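Local coordinates for protein 2-dehydropantoate 2-reductase (Geobacter metallireducens, PDB 3HN2) that probably catalyses the NADPH-dependent reduction of 2-dehydropantoate (ketopantoate) to (R)-pantoate, a step of pantothenate biosynthesis, at residues L20-G25 against F53-V58; F47-D52 against V138-A143; K78-S83 against P268-A273; G96-T101 against R120-V125; K186-I191 against L222-G227. All blocks are in the same frame, centred on the assembly; numbering follows the deposited sequence.

Contact 1: L20-G25 against F53-V58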
# COMPACT_ATOMS: atom_id res chain seq x y z
N LEU A 20 -9.01 -3.82 -21.23
CA LEU A 20 -8.12 -4.95 -21.01
C LEU A 20 -8.75 -6.24 -21.55
O LEU A 20 -8.03 -7.11 -22.05
CB LEU A 20 -7.77 -5.11 -19.53
CG LEU A 20 -6.91 -4.04 -18.83
CD1 LEU A 20 -6.72 -4.43 -17.38
CD2 LEU A 20 -5.56 -3.82 -19.50
N LEU A 21 -10.07 -6.34 -21.44
CA LEU A 21 -10.80 -7.51 -21.95
C LEU A 21 -10.70 -7.67 -23.46
O LEU A 21 -10.38 -8.76 -23.93
CB LEU A 21 -12.25 -7.51 -21.48
CG LEU A 21 -12.52 -8.03 -20.06
CD1 LEU A 21 -13.84 -7.50 -19.53
CD2 LEU A 21 -12.46 -9.55 -19.97
N GLN A 22 -10.93 -6.60 -24.23
CA GLN A 22 -10.80 -6.70 -25.69
C GLN A 22 -9.34 -6.72 -26.18
O GLN A 22 -9.07 -7.23 -27.26
CB GLN A 22 -11.63 -5.65 -26.43
CG GLN A 22 -10.97 -4.30 -26.65
CD GLN A 22 -11.70 -3.46 -27.69
OE1 GLN A 22 -11.13 -3.10 -28.72
NE2 GLN A 22 -12.97 -3.15 -27.43
N ARG A 23 -8.42 -6.17 -25.37
CA ARG A 23 -6.99 -6.19 -25.70
C ARG A 23 -6.47 -7.62 -25.76
O ARG A 23 -5.54 -7.91 -26.51
CB ARG A 23 -6.19 -5.38 -24.68
CG ARG A 23 -4.86 -4.84 -25.19
CD ARG A 23 -3.67 -5.67 -24.72
NE ARG A 23 -3.50 -5.63 -23.26
CZ ARG A 23 -2.77 -4.74 -22.60
NH1 ARG A 23 -2.69 -4.80 -21.28
NH2 ARG A 23 -2.12 -3.78 -23.26
N SER A 24 -7.08 -8.50 -24.97
CA SER A 24 -6.80 -9.94 -25.02
C SER A 24 -7.84 -10.70 -25.86
O SER A 24 -7.98 -11.92 -25.74
CB SER A 24 -6.72 -10.51 -23.61
OG SER A 24 -7.87 -10.17 -22.88
N GLY A 25 -8.56 -9.98 -26.71
CA GLY A 25 -9.42 -10.60 -27.71
C GLY A 25 -10.74 -11.13 -27.17
O GLY A 25 -11.02 -12.33 -27.27
N PHE A 53 -1.38 1.89 -23.36
CA PHE A 53 -1.82 1.34 -24.65
C PHE A 53 -3.05 2.06 -25.20
O PHE A 53 -3.77 2.73 -24.46
CB PHE A 53 -2.03 -0.19 -24.58
CG PHE A 53 -3.32 -0.62 -23.93
CD1 PHE A 53 -3.43 -0.72 -22.55
CD2 PHE A 53 -4.42 -0.98 -24.72
CE1 PHE A 53 -4.62 -1.13 -21.96
CE2 PHE A 53 -5.61 -1.39 -24.13
CZ PHE A 53 -5.71 -1.46 -22.74
N THR A 54 -3.27 1.94 -26.50
CA THR A 54 -4.35 2.65 -27.17
C THR A 54 -5.14 1.72 -28.08
O THR A 54 -4.57 1.00 -28.90
CB THR A 54 -3.80 3.83 -28.01
OG1 THR A 54 -2.71 3.37 -28.83
CG2 THR A 54 -3.29 4.96 -27.12
N LEU A 55 -6.46 1.72 -27.91
CA LEU A 55 -7.34 0.98 -28.80
C LEU A 55 -7.81 1.91 -29.91
O LEU A 55 -8.54 2.87 -29.64
CB LEU A 55 -8.55 0.41 -28.05
CG LEU A 55 -8.34 -0.71 -27.04
CD1 LEU A 55 -9.59 -0.86 -26.19
CD2 LEU A 55 -7.98 -2.03 -27.71
N PRO A 56 -7.38 1.64 -31.16
CA PRO A 56 -7.70 2.51 -32.30
C PRO A 56 -9.19 2.50 -32.61
O PRO A 56 -9.78 3.54 -32.89
CB PRO A 56 -6.90 1.89 -33.46
CG PRO A 56 -5.92 0.97 -32.82
CD PRO A 56 -6.57 0.48 -31.57
N HIS A 57 -9.78 1.31 -32.53
CA HIS A 57 -11.20 1.12 -32.74
C HIS A 57 -11.85 0.54 -31.48
O HIS A 57 -11.30 -0.36 -30.85
CB HIS A 57 -11.44 0.20 -33.95
CG HIS A 57 -12.82 -0.36 -34.03
ND1 HIS A 57 -13.08 -1.72 -33.95
CD2 HIS A 57 -14.02 0.24 -34.16
CE1 HIS A 57 -14.38 -1.92 -34.04
NE2 HIS A 57 -14.98 -0.75 -34.17
N VAL A 58 -13.01 1.08 -31.13
CA VAL A 58 -13.80 0.59 -30.01
C VAL A 58 -15.26 0.40 -30.46
O VAL A 58 -15.85 1.30 -31.06
CB VAL A 58 -13.70 1.53 -28.77
CG1 VAL A 58 -14.90 1.41 -27.85
CG2 VAL A 58 -12.41 1.26 -28.00
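NH2 of the R23 guanidinium rests over one face of the F53 ring, 3.4 Å from F53 CD1 and offset toward the rim. This is a cation-pi contact: R23 CZ lies 4.2 Å from the ring centroid, 14° off the normal, with the two planes tilted by 35°. The arginine chain bends at its second and third torsions to fold back across the ring, bringing R23 CG to 3.7 Å from F53 CE2 on the way. Arginine suits this exposed position because its aliphatic part packs on the ring while its charge can still meet solvent. L20 adds an apolar contact to F53, its CD2 3.8 Å from F53 CE1. Further along, Q22 and L55 approach from opposite directions: Q22 CG and CD lie against L55 CD1, and Q22 OE1 is 3.5 Å from L55 CD2. Q22 OE1 also comes 3.5 Å from H57 O, but both are acceptors and no bond forms. F53 and L55 therefore lay alternate side chains of edge strand 53-55 on helix 14-23, which follows the first strand and a glycine-rich turn that fits the GxGxxG pattern, consistent with a dinucleotide-binding Rossmann fold.

Contact 2: F47-D52 against V138-A143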
# COMPACT_ATOMS: atom_id res chain seq x y z
N PHE A 47 -3.88 4.96 -20.11
CA PHE A 47 -2.59 5.25 -19.52
C PHE A 47 -2.47 4.48 -18.22
O PHE A 47 -3.33 4.57 -17.35
CB PHE A 47 -2.42 6.76 -19.30
CG PHE A 47 -2.64 7.58 -20.54
CD1 PHE A 47 -3.84 8.27 -20.73
CD2 PHE A 47 -1.67 7.65 -21.53
CE1 PHE A 47 -4.05 9.02 -21.88
CE2 PHE A 47 -1.87 8.40 -22.68
CZ PHE A 47 -3.07 9.09 -22.86
N SER A 48 -1.41 3.68 -18.11
CA SER A 48 -1.19 2.85 -16.93
C SER A 48 0.19 3.06 -16.35
O SER A 48 1.08 3.63 -16.98
CB SER A 48 -1.38 1.37 -17.26
OG SER A 48 -2.74 1.06 -17.47
N ILE A 49 0.36 2.58 -15.12
CA ILE A 49 1.68 2.44 -14.52
C ILE A 49 2.37 1.22 -15.13
O ILE A 49 3.60 1.13 -15.13
CB ILE A 49 1.58 2.29 -12.99
CG1 ILE A 49 0.42 1.34 -12.62
CG2 ILE A 49 1.38 3.65 -12.34
CD1 ILE A 49 0.61 0.62 -11.32
N ASN A 50 1.57 0.30 -15.67
CA ASN A 50 2.04 -0.91 -16.33
C ASN A 50 2.19 -0.72 -17.84
O ASN A 50 1.94 -1.65 -18.61
CB ASN A 50 1.08 -2.06 -16.05
CG ASN A 50 0.91 -2.35 -14.57
OD1 ASN A 50 1.76 -2.00 -13.75
ND2 ASN A 50 -0.20 -2.99 -14.21
N GLY A 51 2.60 0.48 -18.26
CA GLY A 51 2.76 0.80 -19.67
C GLY A 51 1.45 1.14 -20.36
O GLY A 51 0.46 0.41 -20.23
N ASP A 52 1.44 2.25 -21.10
CA ASP A 52 0.24 2.75 -21.77
C ASP A 52 -0.09 1.96 -23.03
O ASP A 52 0.80 1.40 -23.68
CB ASP A 52 0.39 4.24 -22.12
CG ASP A 52 0.83 5.09 -20.93
OD1 ASP A 52 1.30 6.23 -21.16
OD2 ASP A 52 0.72 4.64 -19.77
N VAL A 138 -8.52 6.87 -20.03
CA VAL A 138 -8.56 6.16 -18.75
C VAL A 138 -7.16 6.16 -18.14
O VAL A 138 -6.19 5.80 -18.81
CB VAL A 138 -9.01 4.70 -18.94
CG1 VAL A 138 -9.45 4.09 -17.61
CG2 VAL A 138 -10.13 4.60 -19.96
N HIS A 139 -7.06 6.56 -16.87
CA HIS A 139 -5.79 6.54 -16.15
C HIS A 139 -5.82 5.49 -15.05
O HIS A 139 -6.72 5.50 -14.21
CB HIS A 139 -5.44 7.92 -15.58
CG HIS A 139 -5.12 8.95 -16.61
ND1 HIS A 139 -6.04 9.38 -17.54
CD2 HIS A 139 -3.99 9.65 -16.85
CE1 HIS A 139 -5.48 10.30 -18.32
NE2 HIS A 139 -4.24 10.48 -17.92
N HIS A 140 -4.85 4.58 -15.06
CA HIS A 140 -4.73 3.52 -14.07
C HIS A 140 -3.48 3.74 -13.22
O HIS A 140 -2.36 3.58 -13.70
CB HIS A 140 -4.70 2.15 -14.76
CG HIS A 140 -4.15 1.04 -13.91
ND1 HIS A 140 -3.01 0.34 -14.26
CD2 HIS A 140 -4.58 0.51 -12.74
CE1 HIS A 140 -2.77 -0.58 -13.34
NE2 HIS A 140 -3.70 -0.49 -12.41
N LEU A 141 -3.70 4.11 -11.96
CA LEU A 141 -2.61 4.55 -11.08
C LEU A 141 -2.05 3.43 -10.20
O LEU A 141 -0.95 3.57 -9.65
CB LEU A 141 -3.05 5.74 -10.22
CG LEU A 141 -3.77 6.92 -10.89
CD1 LEU A 141 -4.13 7.97 -9.84
CD2 LEU A 141 -2.94 7.54 -12.02
N GLY A 142 -2.80 2.34 -10.07
CA GLY A 142 -2.39 1.22 -9.24
C GLY A 142 -3.42 0.11 -9.11
O GLY A 142 -4.58 0.29 -9.47
N ALA A 143 -2.96 -1.03 -8.60
CA ALA A 143 -3.79 -2.20 -8.28
C ALA A 143 -4.64 -2.69 -9.46
O ALA A 143 -4.19 -2.65 -10.60
CB ALA A 143 -4.64 -1.94 -7.02
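F47 and H139 both carry CG anti to the carbonyl carbon (chi1 -55° and -68°), which leaves their rings side by side and pointing the same way. The pair is oblique, with planes 43° apart and centroids separated by 5.0 Å; F47 CD1 comes over one face of the imidazole, 3.6 Å from H139 CE1. H140, on the other side of the sheet, instead has CG beside its carbonyl carbon, which turns the ring edge toward S48 and N50. S48 OG gives a weak bond of 3.3 Å to H140 ND1, and N50 ND2 lies near the ring plane, 3.6 Å from H140 CE1. Between these faces runs the parallel pairing of strands 44-48 and 137-140 in a small three-stranded sheet: F47 N donates to V138 O at 2.8 Å, and H140 N to F47 O at 2.7 Å. L141 and G142 then form a classic beta bulge opposite C129, where the chain passes into strand 142-150 of the large sheet. Across that step H140 NE2 donates to A143 O (2.9 Å), while the ring stacks on Y16 of helix 14-23. I49 packs its branched chain over the bend, CD1 reaching G142 CA at 3.7 Å. The amide oxygen of N50 is taken by N205 of the second subunit, which suits an asparagine at this border between chains.

Contact 3: K78-S83 against P268-A273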
# COMPACT_ATOMS: atom_id res chain seq x y z
N LYS A 78 -22.24 3.92 -11.60
CA LYS A 78 -22.29 4.55 -10.29
C LYS A 78 -23.65 4.24 -9.68
O LYS A 78 -24.67 4.26 -10.38
CB LYS A 78 -22.04 6.05 -10.41
CG LYS A 78 -20.64 6.48 -9.97
CD LYS A 78 -19.55 6.01 -10.93
CE LYS A 78 -18.27 5.65 -10.18
NZ LYS A 78 -17.70 6.79 -9.41
N THR A 79 -23.66 3.94 -8.38
CA THR A 79 -24.81 3.33 -7.72
C THR A 79 -26.04 4.23 -7.53
O THR A 79 -27.11 3.74 -7.17
CB THR A 79 -24.42 2.71 -6.36
OG1 THR A 79 -23.67 3.67 -5.59
CG2 THR A 79 -23.57 1.47 -6.57
N PHE A 80 -25.89 5.52 -7.79
CA PHE A 80 -27.04 6.43 -7.80
C PHE A 80 -27.87 6.33 -9.09
O PHE A 80 -28.98 6.86 -9.16
CB PHE A 80 -26.64 7.88 -7.49
CG PHE A 80 -25.38 8.33 -8.19
CD1 PHE A 80 -24.18 8.41 -7.49
CD2 PHE A 80 -25.41 8.73 -9.52
CE1 PHE A 80 -23.02 8.84 -8.12
CE2 PHE A 80 -24.26 9.17 -10.16
CZ PHE A 80 -23.06 9.23 -9.46
N ALA A 81 -27.32 5.65 -10.09
CA ALA A 81 -28.02 5.36 -11.34
C ALA A 81 -28.66 3.97 -11.33
O ALA A 81 -29.02 3.45 -12.39
CB ALA A 81 -27.07 5.50 -12.52
N ASN A 82 -28.81 3.38 -10.15
CA ASN A 82 -29.33 2.02 -10.01
C ASN A 82 -30.83 1.87 -10.33
O ASN A 82 -31.31 0.76 -10.55
CB ASN A 82 -29.01 1.44 -8.62
CG ASN A 82 -27.62 0.80 -8.55
OD1 ASN A 82 -26.83 0.86 -9.50
ND2 ASN A 82 -27.32 0.17 -7.42
N SER A 83 -31.55 2.99 -10.35
CA SER A 83 -32.96 3.00 -10.78
C SER A 83 -33.07 2.75 -12.28
O SER A 83 -34.10 2.29 -12.77
CB SER A 83 -33.61 4.35 -10.44
OG SER A 83 -32.81 5.43 -10.91
N PRO A 268 -22.43 13.86 -8.04
CA PRO A 268 -23.04 13.22 -6.86
C PRO A 268 -22.24 12.06 -6.26
O PRO A 268 -21.39 11.46 -6.93
CB PRO A 268 -24.39 12.71 -7.40
CG PRO A 268 -24.23 12.64 -8.86
CD PRO A 268 -23.30 13.75 -9.22
N LEU A 269 -22.52 11.76 -5.00
CA LEU A 269 -21.76 10.77 -4.25
C LEU A 269 -22.56 9.50 -3.99
O LEU A 269 -23.79 9.52 -3.94
CB LEU A 269 -21.27 11.37 -2.93
CG LEU A 269 -20.57 12.73 -2.99
CD1 LEU A 269 -20.13 13.18 -1.61
CD2 LEU A 269 -19.38 12.73 -3.93
N GLU A 270 -21.84 8.39 -3.83
CA GLU A 270 -22.45 7.08 -3.60
C GLU A 270 -22.73 6.82 -2.11
O GLU A 270 -22.36 5.76 -1.60
CB GLU A 270 -21.57 5.98 -4.19
CG GLU A 270 -21.10 6.19 -5.63
CD GLU A 270 -20.46 4.94 -6.23
OE1 GLU A 270 -21.20 4.00 -6.59
OE2 GLU A 270 -19.21 4.90 -6.36
N ILE A 271 -23.37 7.77 -1.44
CA ILE A 271 -23.67 7.66 -0.00
C ILE A 271 -24.62 6.49 0.27
O ILE A 271 -24.40 5.72 1.21
CB ILE A 271 -24.32 8.96 0.57
CG1 ILE A 271 -23.48 10.20 0.24
CG2 ILE A 271 -24.59 8.84 2.08
CD1 ILE A 271 -22.18 10.31 1.01
N ALA A 272 -25.65 6.36 -0.57
CA ALA A 272 -26.70 5.35 -0.39
C ALA A 272 -26.12 3.94 -0.26
O ALA A 272 -26.32 3.28 0.77
CB ALA A 272 -27.71 5.43 -1.50
N ALA A 273 -25.34 3.52 -1.25
CA ALA A 273 -24.76 2.17 -1.28
C ALA A 273 -23.61 1.93 -0.30
O ALA A 273 -23.55 0.87 0.34
CB ALA A 273 -24.33 1.82 -2.69
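The ring of F80 has P268 CG over one face and, from its own segment, K78 CB over the opposite one. The proline contact is a CH-pi interaction, CG standing 3.9 Å from the F80 ring centroid and 21° off the normal; P268 O comes 3.3 Å from F80 CE1. This sandwich bridges two domains: residues 78-83 follow strand 72-75 of the Rossmann-type domain, whereas residues 268-273 lead into helix 271-284 of the C-terminal helical domain. In ketopantoate reductases the active site lies in the cleft between such domains. Phenylalanine and proline suit this exposed edge, since the stiff pyrrolidine presents C-H groups to a flat pi surface.

Deeper in, the E270 carboxylate receives the loop. Both T79 donors converge on E270 OE1: OG1 at 2.7 Å, on the anti side of the carboxylate, and T79 N at 3.0 Å, from 36° above its plane. Threonine is apt because hydroxyl and backbone N-H can grip one oxygen together, which probably limits the carboxylate's rotation. The other oxygen, E270 OE2, makes a long salt bridge of 3.9 Å with K78 NZ, whose second acidic neighbour, D262, is also a weak, distant partner. E270 stands at the N-cap position, at the centre of an inverse gamma turn. In the first turn of the helix, A273 CB lies 3.5 Å from T79 OG1.

Contact 4: G96-T101 against R120-V125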
# COMPACT_ATOMS: atom_id res chain seq x y z
N GLY A 96 -29.37 -17.42 -20.27
CA GLY A 96 -27.96 -17.80 -20.20
C GLY A 96 -27.00 -16.63 -20.00
O GLY A 96 -25.83 -16.84 -19.68
N THR A 97 -27.50 -15.41 -20.22
CA THR A 97 -26.73 -14.19 -19.95
C THR A 97 -26.49 -14.12 -18.45
O THR A 97 -27.39 -14.40 -17.65
CB THR A 97 -27.49 -12.91 -20.39
OG1 THR A 97 -27.92 -13.05 -21.75
CG2 THR A 97 -26.62 -11.66 -20.27
N GLN A 98 -25.27 -13.76 -18.07
CA GLN A 98 -24.94 -13.56 -16.67
C GLN A 98 -24.44 -12.15 -16.40
O GLN A 98 -23.76 -11.54 -17.23
CB GLN A 98 -23.97 -14.64 -16.17
CG GLN A 98 -22.96 -15.11 -17.19
CD GLN A 98 -22.43 -16.49 -16.88
OE1 GLN A 98 -22.20 -16.84 -15.72
NE2 GLN A 98 -22.23 -17.30 -17.92
N ILE A 99 -24.79 -11.63 -15.23
CA ILE A 99 -24.58 -10.22 -14.91
C ILE A 99 -23.52 -10.06 -13.82
O ILE A 99 -23.66 -10.59 -12.71
CB ILE A 99 -25.91 -9.53 -14.53
CG1 ILE A 99 -26.98 -9.82 -15.59
CG2 ILE A 99 -25.72 -8.04 -14.36
CD1 ILE A 99 -28.42 -9.66 -15.13
N LEU A 100 -22.45 -9.33 -14.15
CA LEU A 100 -21.33 -9.14 -13.23
C LEU A 100 -21.31 -7.71 -12.71
O LEU A 100 -21.11 -6.77 -13.48
CB LEU A 100 -20.01 -9.50 -13.91
CG LEU A 100 -18.64 -9.29 -13.24
CD1 LEU A 100 -18.59 -9.83 -11.83
CD2 LEU A 100 -17.57 -9.98 -14.07
N THR A 101 -21.51 -7.56 -11.41
CA THR A 101 -21.49 -6.24 -10.79
C THR A 101 -20.13 -5.95 -10.11
O THR A 101 -19.60 -6.77 -9.34
CB THR A 101 -22.73 -6.05 -9.86
OG1 THR A 101 -23.00 -4.66 -9.70
CG2 THR A 101 -22.56 -6.71 -8.51
N ARG A 120 -28.19 -15.60 -12.13
CA ARG A 120 -27.46 -14.88 -13.18
C ARG A 120 -26.37 -13.98 -12.58
O ARG A 120 -25.47 -13.55 -13.29
CB ARG A 120 -28.40 -14.01 -14.03
CG ARG A 120 -29.76 -14.62 -14.34
CD ARG A 120 -30.60 -13.68 -15.21
NE ARG A 120 -30.49 -14.01 -16.63
CZ ARG A 120 -31.46 -14.55 -17.35
NH1 ARG A 120 -31.25 -14.82 -18.63
NH2 ARG A 120 -32.64 -14.83 -16.81
N ILE A 121 -26.47 -13.71 -11.28
CA ILE A 121 -25.71 -12.62 -10.67
C ILE A 121 -24.35 -13.06 -10.13
O ILE A 121 -24.24 -14.03 -9.39
CB ILE A 121 -26.55 -11.89 -9.57
CG1 ILE A 121 -27.93 -11.49 -10.11
CG2 ILE A 121 -25.82 -10.67 -9.01
CD1 ILE A 121 -27.92 -10.67 -11.41
N ILE A 122 -23.31 -12.32 -10.54
CA ILE A 122 -21.96 -12.53 -10.04
C ILE A 122 -21.44 -11.22 -9.43
O ILE A 122 -21.49 -10.16 -10.05
CB ILE A 122 -21.00 -13.08 -11.15
CG1 ILE A 122 -21.41 -14.49 -11.58
CG2 ILE A 122 -19.56 -13.16 -10.66
CD1 ILE A 122 -22.23 -14.56 -12.85
N GLY A 123 -20.96 -11.31 -8.20
CA GLY A 123 -20.40 -10.16 -7.53
C GLY A 123 -18.90 -10.13 -7.65
O GLY A 123 -18.22 -11.14 -7.40
N GLY A 124 -18.38 -8.98 -8.06
CA GLY A 124 -16.95 -8.76 -8.11
C GLY A 124 -16.57 -7.59 -7.24
O GLY A 124 -16.92 -6.45 -7.54
N VAL A 125 -15.89 -7.86 -6.13
CA VAL A 125 -15.27 -6.78 -5.35
C VAL A 125 -13.93 -6.47 -6.00
O VAL A 125 -13.01 -7.29 -6.01
CB VAL A 125 -15.19 -7.06 -3.81
CG1 VAL A 125 -14.95 -8.50 -3.52
CG2 VAL A 125 -14.12 -6.19 -3.12
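Backbone hydrogen bonds stitch I99 and T101 to the facing strand: I99 N donates to R120 O at 2.8 Å, I122 N to I99 O at 2.8 Å, T101 N to I122 O at 2.9 Å and G124 N to T101 O at 2.8 Å. I99 bonds to R120 and I122, the residues on either side of its partner I121, as T101 bonds to those flanking G123; this is the mark of parallel pairing.

The polar side-chain contact extends this ladder by a rung. R120, bent at its third torsion, brings NE to T97 O at 3.3 Å, the N-H...O angle being 151°; its NH1 has a weak bond to E94 O. A leucine in place of R120 would probably leave T97 O without this donor and the strand's entrance less firmly tied.

Strands 98-101 and 121-129 are the two arms of a beta-alpha-beta unit whose connecting helix, 108-115, packs against T101 and I121. On that face the apolar contacts pair I99 CB with I121 CD1 at 3.9 Å, the two isoleucines lying side by side.

On the other face, beneath helix 157-168, L100 has CG anti to its backbone N (chi1 175°), and the second torsion (49°) then brings CD1 to 3.7 Å from I122 CG2. Branched residues suit such buried strands, and glycine at G124 leaves room for L100 CD1, 3.9 Å from G124 N.

Contact 5: K186-I191 against L222-G227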
# COMPACT_ATOMS: atom_id res chain seq x y z
N LYS A 186 -14.36 -4.99 2.11
CA LYS A 186 -14.00 -3.76 1.41
C LYS A 186 -14.66 -2.54 2.02
O LYS A 186 -14.15 -1.42 1.91
CB LYS A 186 -14.35 -3.84 -0.08
CG LYS A 186 -13.42 -2.99 -0.94
CD LYS A 186 -14.11 -2.47 -2.19
CE LYS A 186 -13.26 -1.41 -2.86
NZ LYS A 186 -13.83 -0.96 -4.16
N LEU A 187 -15.81 -2.75 2.67
CA LEU A 187 -16.52 -1.70 3.41
C LEU A 187 -15.73 -1.21 4.62
O LEU A 187 -15.85 -0.06 5.01
CB LEU A 187 -17.91 -2.18 3.84
CG LEU A 187 -19.18 -1.66 3.14
CD1 LEU A 187 -18.92 -0.95 1.81
CD2 LEU A 187 -20.23 -2.78 2.97
N VAL A 188 -14.92 -2.10 5.20
CA VAL A 188 -14.01 -1.76 6.29
C VAL A 188 -13.00 -0.69 5.85
O VAL A 188 -12.56 0.12 6.66
CB VAL A 188 -13.30 -3.00 6.86
CG1 VAL A 188 -12.21 -2.62 7.89
CG2 VAL A 188 -14.30 -3.91 7.53
N TRP A 189 -12.66 -0.69 4.56
CA TRP A 189 -11.77 0.33 4.02
C TRP A 189 -12.53 1.54 3.48
O TRP A 189 -12.12 2.69 3.72
CB TRP A 189 -10.87 -0.25 2.91
CG TRP A 189 -9.76 0.68 2.58
CD1 TRP A 189 -8.53 0.73 3.18
CD2 TRP A 189 -9.79 1.73 1.61
NE1 TRP A 189 -7.79 1.74 2.62
CE2 TRP A 189 -8.53 2.38 1.67
CE3 TRP A 189 -10.74 2.19 0.69
CZ2 TRP A 189 -8.20 3.46 0.84
CZ3 TRP A 189 -10.42 3.27 -0.13
CH2 TRP A 189 -9.16 3.89 -0.05
N ASN A 190 -13.60 1.26 2.73
CA ASN A 190 -14.34 2.28 1.99
C ASN A 190 -15.09 3.27 2.86
O ASN A 190 -15.34 4.39 2.44
CB ASN A 190 -15.35 1.63 1.02
CG ASN A 190 -14.83 1.53 -0.41
OD1 ASN A 190 -13.64 1.73 -0.68
ND2 ASN A 190 -15.73 1.21 -1.33
N ILE A 191 -15.46 2.85 4.06
CA ILE A 191 -16.25 3.72 4.92
C ILE A 191 -15.40 4.82 5.60
O ILE A 191 -15.70 6.00 5.38
CB ILE A 191 -17.23 2.94 5.85
CG1 ILE A 191 -18.37 2.35 4.99
CG2 ILE A 191 -17.80 3.84 6.93
CD1 ILE A 191 -19.39 1.51 5.75
N LEU A 222 -14.09 -0.75 13.44
CA LEU A 222 -14.69 -1.72 14.37
C LEU A 222 -16.22 -1.83 14.28
O LEU A 222 -16.78 -2.89 14.56
CB LEU A 222 -14.28 -1.42 15.80
CG LEU A 222 -12.84 -1.79 16.18
CD1 LEU A 222 -12.31 -0.94 17.35
CD2 LEU A 222 -12.75 -3.26 16.49
N GLU A 223 -16.89 -0.74 13.90
CA GLU A 223 -18.34 -0.70 13.78
C GLU A 223 -18.80 -1.46 12.56
O GLU A 223 -19.73 -2.25 12.64
CB GLU A 223 -18.83 0.75 13.71
CG GLU A 223 -18.74 1.51 15.03
CD GLU A 223 -19.33 2.91 14.94
OE1 GLU A 223 -20.02 3.23 13.94
OE2 GLU A 223 -19.10 3.69 15.89
N VAL A 224 -18.12 -1.21 11.43
CA VAL A 224 -18.35 -1.91 10.17
C VAL A 224 -18.17 -3.42 10.31
O VAL A 224 -18.96 -4.20 9.78
CB VAL A 224 -17.42 -1.35 9.05
CG1 VAL A 224 -17.66 -2.05 7.73
CG2 VAL A 224 -17.61 0.15 8.89
N ILE A 225 -17.13 -3.81 11.05
CA ILE A 225 -16.87 -5.21 11.39
C ILE A 225 -18.01 -5.81 12.24
O ILE A 225 -18.48 -6.93 11.96
CB ILE A 225 -15.49 -5.38 12.08
CG1 ILE A 225 -14.37 -5.20 11.06
CG2 ILE A 225 -15.36 -6.75 12.73
CD1 ILE A 225 -12.99 -4.98 11.69
N ALA A 226 -18.47 -5.05 13.24
CA ALA A 226 -19.58 -5.48 14.10
C ALA A 226 -20.89 -5.63 13.32
O ALA A 226 -21.68 -6.54 13.58
CB ALA A 226 -19.75 -4.52 15.24
N GLY A 227 -21.09 -4.74 12.35
CA GLY A 227 -22.24 -4.81 11.46
C GLY A 227 -22.09 -5.92 10.44
O GLY A 227 -23.08 -6.41 9.91
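V224 points its CB at residues 186-191 of the facing helix and splits there into two methyls with separate tasks. CG1, anti to the backbone N (chi1 -179°), lies against the helix backbone itself, 3.7 Å from V188 N and 3.8 Å from L187 C. The same methyl meets side chains on both flanks of that peptide: L187 CB at 3.9 Å and V188 CG2 at 3.8 Å. CG2 takes the other branch and reaches I191 CD1, also at 3.9 Å, with I191 CB and CG2 close behind. A short beta-branched residue suits this place because it fills the space next to a helix backbone without pushing the helices apart.

One residue on, I225 sends CG1 to V188 CG2 at 3.8 Å, so that V188 meets two successive residues of the partner. The helix segments run roughly antiparallel, 147° between their directions, with axes 9.0 Å apart. They belong to helices 179-200 and 211-229 of the C-terminal helical domain, where W184 also lies against V224 and helix 271-284 touches L187 and I191. With an alanine in place of V224, both methyls' contacts would be lost, which would probably open a gap between the helices beside the L187-V188 peptide and I191.

No hydrogen bond crosses between the segments, and every touching residue is buried, which implies that the pair is held by the hydrophobic effect and close-fitting shape.

Overall arrangement
Contacts 1, 2 and 4 belong to the Rossmann-type domain and contact 5 to the C-terminal helical domain; contact 3 has one segment in each and joins them. Contacts 1 and 2, with centres 14 Å apart, share the three-stranded sheet through its neighbouring strands 44-48 and 53-55, and their segments alternate along the chain. Contact 2 also reaches the eight-stranded sheet, in which strand 142-150 lies beside strand 121-129 of contact 4. Both contact 4 and contact 5 fall in sequence between the two segments of contact 3. They touch across the domain boundary, V125 against K186, although their centres are 24 Å apart, so the domains meet at more than one point.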